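Local coordinates for periplasmic binding protein (Veillonella parvula, PDB 4LJS), which probably serves as the substrate-binding component of an ABC-type uptake system, capturing a ligand, perhaps an iron complex or a corrinoid, outside the membrane, at residues T214-D226 with L299-Y311. Numbering follows the deposited sequence.
Unlike the reference sequence in segment 299-311: Ser-302 (reference Gly).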
loop_
_atom_site.group_PDB
_atom_site.type_symbol
_atom_site.label_atom_id
_atom_site.label_comp_id
_atom_site.label_asym_id
_atom_site.label_seq_id
_atom_site.Cartn_x
_atom_site.Cartn_y
_atom_site.Cartn_z
ATOM N N THR A 214 13.101 -1.772 0.670
ATOM C CA THR A 214 11.748 -1.257 0.887
ATOM C C THR A 214 10.996 -1.161 -0.439
ATOM O O THR A 214 11.608 -1.099 -1.507
ATOM C CB THR A 214 11.749 0.136 1.539
ATOM O OG1 THR A 214 12.190 1.112 0.581
ATOM C CG2 THR A 214 12.649 0.160 2.771
ATOM N N LEU A 215 9.669 -1.146 -0.368
ATOM C CA LEU A 215 8.864 -1.050 -1.576
ATOM C C LEU A 215 9.126 0.259 -2.328
ATOM O O LEU A 215 9.220 0.260 -3.558
ATOM C CB LEU A 215 7.376 -1.209 -1.265
ATOM C CG LEU A 215 6.463 -0.945 -2.471
ATOM C CD1 LEU A 215 6.730 -1.946 -3.605
ATOM C CD2 LEU A 215 5.020 -0.990 -2.047
ATOM N N ALA A 216 9.250 1.366 -1.595
ATOM C CA ALA A 216 9.588 2.639 -2.227
ATOM C C ALA A 216 10.889 2.511 -3.003
ATOM O O ALA A 216 10.997 3.001 -4.125
ATOM C CB ALA A 216 9.684 3.760 -1.200
ATOM N N GLY A 217 11.870 1.843 -2.403
ATOM C CA GLY A 217 13.136 1.588 -3.069
ATOM C C GLY A 217 12.925 0.751 -4.321
ATOM O O GLY A 217 13.473 1.054 -5.381
ATOM N N ASN A 218 12.109 -0.293 -4.202
ATOM C CA ASN A 218 11.855 -1.190 -5.326
ATOM C C ASN A 218 11.107 -0.486 -6.450
ATOM O O ASN A 218 11.277 -0.812 -7.626
ATOM C CB ASN A 218 11.098 -2.440 -4.868
ATOM C CG ASN A 218 10.928 -3.472 -5.979
ATOM O OD1 ASN A 218 9.816 -3.730 -6.442
ATOM N ND2 ASN A 218 12.036 -4.066 -6.407
ATOM N N ILE A 219 10.276 0.484 -6.094
ATOM C CA ILE A 219 9.568 1.248 -7.113
ATOM C C ILE A 219 10.570 2.099 -7.891
ATOM O O ILE A 219 10.537 2.135 -9.122
ATOM C CB ILE A 219 8.452 2.103 -6.514
ATOM C CG1 ILE A 219 7.352 1.195 -5.950
ATOM C CG2 ILE A 219 7.885 3.067 -7.563
ATOM C CD1 ILE A 219 6.422 1.903 -4.940
ATOM N N GLY A 220 11.479 2.753 -7.168
ATOM C CA GLY A 220 12.580 3.462 -7.796
ATOM C C GLY A 220 13.417 2.578 -8.711
ATOM O O GLY A 220 13.705 2.958 -9.846
ATOM N N ALA A 221 13.804 1.400 -8.222
ATOM C CA ALA A 221 14.585 0.448 -9.023
ATOM C C ALA A 221 13.803 -0.074 -10.233
ATOM O O ALA A 221 14.334 -0.136 -11.341
ATOM C CB ALA A 221 15.068 -0.719 -8.159
ATOM N N SER A 222 12.546 -0.450 -10.023
ATOM C CA SER A 222 11.693 -0.883 -11.131
ATOM C C SER A 222 11.648 0.167 -12.241
ATOM O O SER A 222 11.662 -0.163 -13.426
ATOM C CB SER A 222 10.273 -1.190 -10.644
ATOM O OG SER A 222 10.304 -2.258 -9.710
ATOM N N LEU A 223 11.616 1.434 -11.843
ATOM C CA LEU A 223 11.559 2.534 -12.797
ATOM C C LEU A 223 12.947 2.945 -13.309
ATOM O O LEU A 223 13.115 4.017 -13.894
ATOM C CB LEU A 223 10.800 3.717 -12.194
ATOM C CG LEU A 223 9.290 3.457 -12.066
ATOM C CD1 LEU A 223 8.614 4.406 -11.077
ATOM C CD2 LEU A 223 8.636 3.571 -13.431
ATOM N N HIS A 224 13.926 2.071 -13.087
ATOM C CA HIS A 224 15.286 2.239 -13.604
ATOM C C HIS A 224 16.032 3.434 -13.010
ATOM O O HIS A 224 16.983 3.941 -13.609
ATOM C CB HIS A 224 15.293 2.324 -15.132
ATOM C CG HIS A 224 16.421 1.573 -15.760
ATOM N ND1 HIS A 224 16.495 0.197 -15.738
ATOM C CD2 HIS A 224 17.537 2.004 -16.395
ATOM C CE1 HIS A 224 17.609 -0.188 -16.340
ATOM N NE2 HIS A 224 18.253 0.887 -16.754
ATOM N N ALA A 225 15.602 3.882 -11.835
ATOM C CA ALA A 225 16.301 4.967 -11.161
ATOM C C ALA A 225 17.511 4.439 -10.403
ATOM O O ALA A 225 17.601 3.251 -10.088
ATOM C CB ALA A 225 15.368 5.704 -10.211
ATOM N N ASP A 226 18.441 5.334 -10.111
ATOM C CA ASP A 226 19.575 5.011 -9.264
ATOM C C ASP A 226 19.197 5.364 -7.825
ATOM O O ASP A 226 19.314 6.517 -7.408
ATOM C CB ASP A 226 20.812 5.790 -9.728
ATOM C CG ASP A 226 22.073 5.394 -8.983
ATOM O OD1 ASP A 226 22.075 4.332 -8.327
ATOM O OD2 ASP A 226 23.070 6.145 -9.066
ATOM N N LEU A 299 -0.788 1.201 -4.832
ATOM C CA LEU A 299 0.505 1.187 -5.510
ATOM C C LEU A 299 0.473 2.045 -6.792
ATOM O O LEU A 299 1.493 2.589 -7.212
ATOM C CB LEU A 299 0.912 -0.252 -5.845
ATOM C CG LEU A 299 2.233 -0.438 -6.598
ATOM C CD1 LEU A 299 3.379 0.289 -5.893
ATOM C CD2 LEU A 299 2.554 -1.903 -6.756
ATOM N N LEU A 300 -0.704 2.165 -7.403
ATOM C CA LEU A 300 -0.865 3.011 -8.582
ATOM C C LEU A 300 -0.491 4.469 -8.306
ATOM O O LEU A 300 0.127 5.125 -9.148
ATOM C CB LEU A 300 -2.297 2.924 -9.121
ATOM C CG LEU A 300 -2.578 3.747 -10.384
ATOM C CD1 LEU A 300 -1.611 3.372 -11.519
ATOM C CD2 LEU A 300 -4.036 3.608 -10.831
ATOM N N ASP A 301 -0.863 4.968 -7.128
ATOM C CA ASP A 301 -0.552 6.346 -6.739
ATOM C C ASP A 301 0.962 6.576 -6.652
ATOM O O ASP A 301 1.475 7.603 -7.109
ATOM C CB ASP A 301 -1.205 6.700 -5.392
ATOM C CG ASP A 301 -2.721 6.753 -5.464
ATOM O OD1 ASP A 301 -3.365 5.687 -5.395
ATOM O OD2 ASP A 301 -3.275 7.865 -5.573
ATOM N N SER A 302 1.674 5.626 -6.052
ATOM C CA SER A 302 3.119 5.769 -5.908
ATOM C C SER A 302 3.862 5.620 -7.232
ATOM O O SER A 302 4.821 6.353 -7.481
ATOM C CB SER A 302 3.685 4.816 -4.860
ATOM O OG SER A 302 3.265 3.481 -5.056
ATOM N N ILE A 303 3.421 4.685 -8.074
ATOM C CA ILE A 303 3.971 4.559 -9.425
ATOM C C ILE A 303 3.906 5.897 -10.160
ATOM O O ILE A 303 4.892 6.348 -10.742
ATOM C CB ILE A 303 3.222 3.501 -10.261
ATOM C CG1 ILE A 303 3.571 2.089 -9.792
ATOM C CG2 ILE A 303 3.590 3.629 -11.732
ATOM C CD1 ILE A 303 2.668 1.025 -10.392
ATOM N N ASP A 304 2.743 6.536 -10.114
ATOM C CA ASP A 304 2.545 7.834 -10.758
ATOM C C ASP A 304 3.424 8.942 -10.186
ATOM O O ASP A 304 4.045 9.700 -10.935
ATOM C CB ASP A 304 1.073 8.249 -10.698
ATOM C CG ASP A 304 0.204 7.449 -11.657
ATOM O OD1 ASP A 304 0.764 6.733 -12.517
ATOM O OD2 ASP A 304 -1.037 7.535 -11.558
ATOM N N ILE A 305 3.478 9.037 -8.863
ATOM C CA ILE A 305 4.284 10.068 -8.223
ATOM C C ILE A 305 5.771 9.860 -8.497
ATOM O O ILE A 305 6.486 10.799 -8.857
ATOM C CB ILE A 305 4.024 10.135 -6.708
ATOM C CG1 ILE A 305 2.585 10.603 -6.460
ATOM C CG2 ILE A 305 5.042 11.054 -6.023
ATOM C CD1 ILE A 305 2.176 10.636 -5.006
ATOM N N VAL A 306 6.235 8.624 -8.355
ATOM C CA VAL A 306 7.645 8.343 -8.555
ATOM C C VAL A 306 8.070 8.484 -10.027
ATOM O O VAL A 306 9.084 9.120 -10.324
ATOM C CB VAL A 306 8.036 6.980 -7.969
ATOM C CG1 VAL A 306 9.490 6.686 -8.258
ATOM C CG2 VAL A 306 7.784 6.982 -6.457
ATOM N N SER A 307 7.284 7.933 -10.948
ATOM C CA SER A 307 7.626 8.042 -12.364
ATOM C C SER A 307 7.581 9.503 -12.821
ATOM O O SER A 307 8.446 9.943 -13.570
ATOM C CB SER A 307 6.702 7.184 -13.235
ATOM O OG SER A 307 5.395 7.746 -13.280
ATOM N N HIS A 308 6.584 10.253 -12.354
ATOM C CA HIS A 308 6.452 11.652 -12.736
ATOM C C HIS A 308 7.567 12.506 -12.133
ATOM O O HIS A 308 8.068 13.413 -12.787
ATOM C CB HIS A 308 5.070 12.203 -12.368
ATOM C CG HIS A 308 3.971 11.724 -13.272
ATOM N ND1 HIS A 308 3.872 10.416 -13.701
ATOM C CD2 HIS A 308 2.922 12.381 -13.825
ATOM C CE1 HIS A 308 2.811 10.287 -14.479
ATOM N NE2 HIS A 308 2.219 11.465 -14.573
ATOM N N GLY A 309 7.969 12.196 -10.901
ATOM C CA GLY A 309 9.087 12.879 -10.269
ATOM C C GLY A 309 10.452 12.494 -10.830
ATOM O O GLY A 309 11.366 13.324 -10.904
ATOM N N LEU A 310 10.606 11.231 -11.223
ATOM C CA LEU A 310 11.880 10.769 -11.767
ATOM C C LEU A 310 12.096 11.326 -13.164
ATOM O O LEU A 310 13.205 11.725 -13.515
ATOM C CB LEU A 310 11.939 9.239 -11.815
ATOM C CG LEU A 310 12.099 8.495 -10.491
ATOM C CD1 LEU A 310 11.967 6.995 -10.725
ATOM C CD2 LEU A 310 13.438 8.841 -9.842
ATOM N N TYR A 311 11.025 11.375 -13.953
ATOM C CA TYR A 311 11.149 11.757 -15.359
ATOM C C TYR A 311 10.253 12.926 -15.792
ATOM O O TYR A 311 9.335 12.738 -16.586
ATOM C CB TYR A 311 10.892 10.525 -16.229
ATOM C CG TYR A 311 11.801 9.366 -15.883
ATOM C CD1 TYR A 311 13.127 9.351 -16.299
ATOM C CD2 TYR A 311 11.342 8.293 -15.122
ATOM C CE1 TYR A 311 13.961 8.296 -15.987
ATOM C CE2 TYR A 311 12.184 7.224 -14.804
ATOM C CZ TYR A 311 13.489 7.234 -15.242
ATOM O OH TYR A 311 14.339 6.189 -14.935
#
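With chi1 of -67°, Ile-219 sets its CG1 branch anti to the carbonyl carbon and brings CD1 up against both Leu-299 and Ser-302, while CG2 rests on Val-306; Leu-223, turned the same way, lowers CD1 onto Val-306 and the backbone N of Ser-307, further along helix 299-310. The pair illustrates how two helices pack through a row of aliphatic side chains in the C-terminal lobe of a periplasmic binding protein, where helices 215-222 and 299-310 cross at -52° with axes 10.0 Å apart. Ile-219 and Leu-299 run alongside one another, pointing opposite ways, CD1 of Ile-219 lying 3.6 Å from CD1 of Leu-299. The same methyl comes within 3.5 Å of Ser-302 OG, a hydroxyl hydrogen-bonded with Ala-291 O. Val-306 is shared: its CB meets Ile-219 CG2 at 3.9 Å, and its CG1 meets Leu-223 CD1 at 3.7 Å. Leu-310 extends the apolar seam, CD1 touching Leu-223 CB and Ala-225 CB and CD2 also meeting Ala-225 CB, and Leu-310 also touches Ala-197 of strand 196-203. Phe-199 of that strand also touches Val-306, so the seam is joined to the lobe's sheet, while Met-151 of helix 151-164 packs on Leu-215 and Leu-299 at the other end. Helix 215-222 closes in a Schellman motif, with His-224 at positive phi and Ala-225 N hydrogen-bonded to Gly-220 O. This turn presents the carbonyl of Leu-223 to the second helix's end, where Tyr-311 OH donates to Leu-223 O at 2.7 Å, with a C=O...O angle of 161° and the acceptor in the plane of the phenol ring.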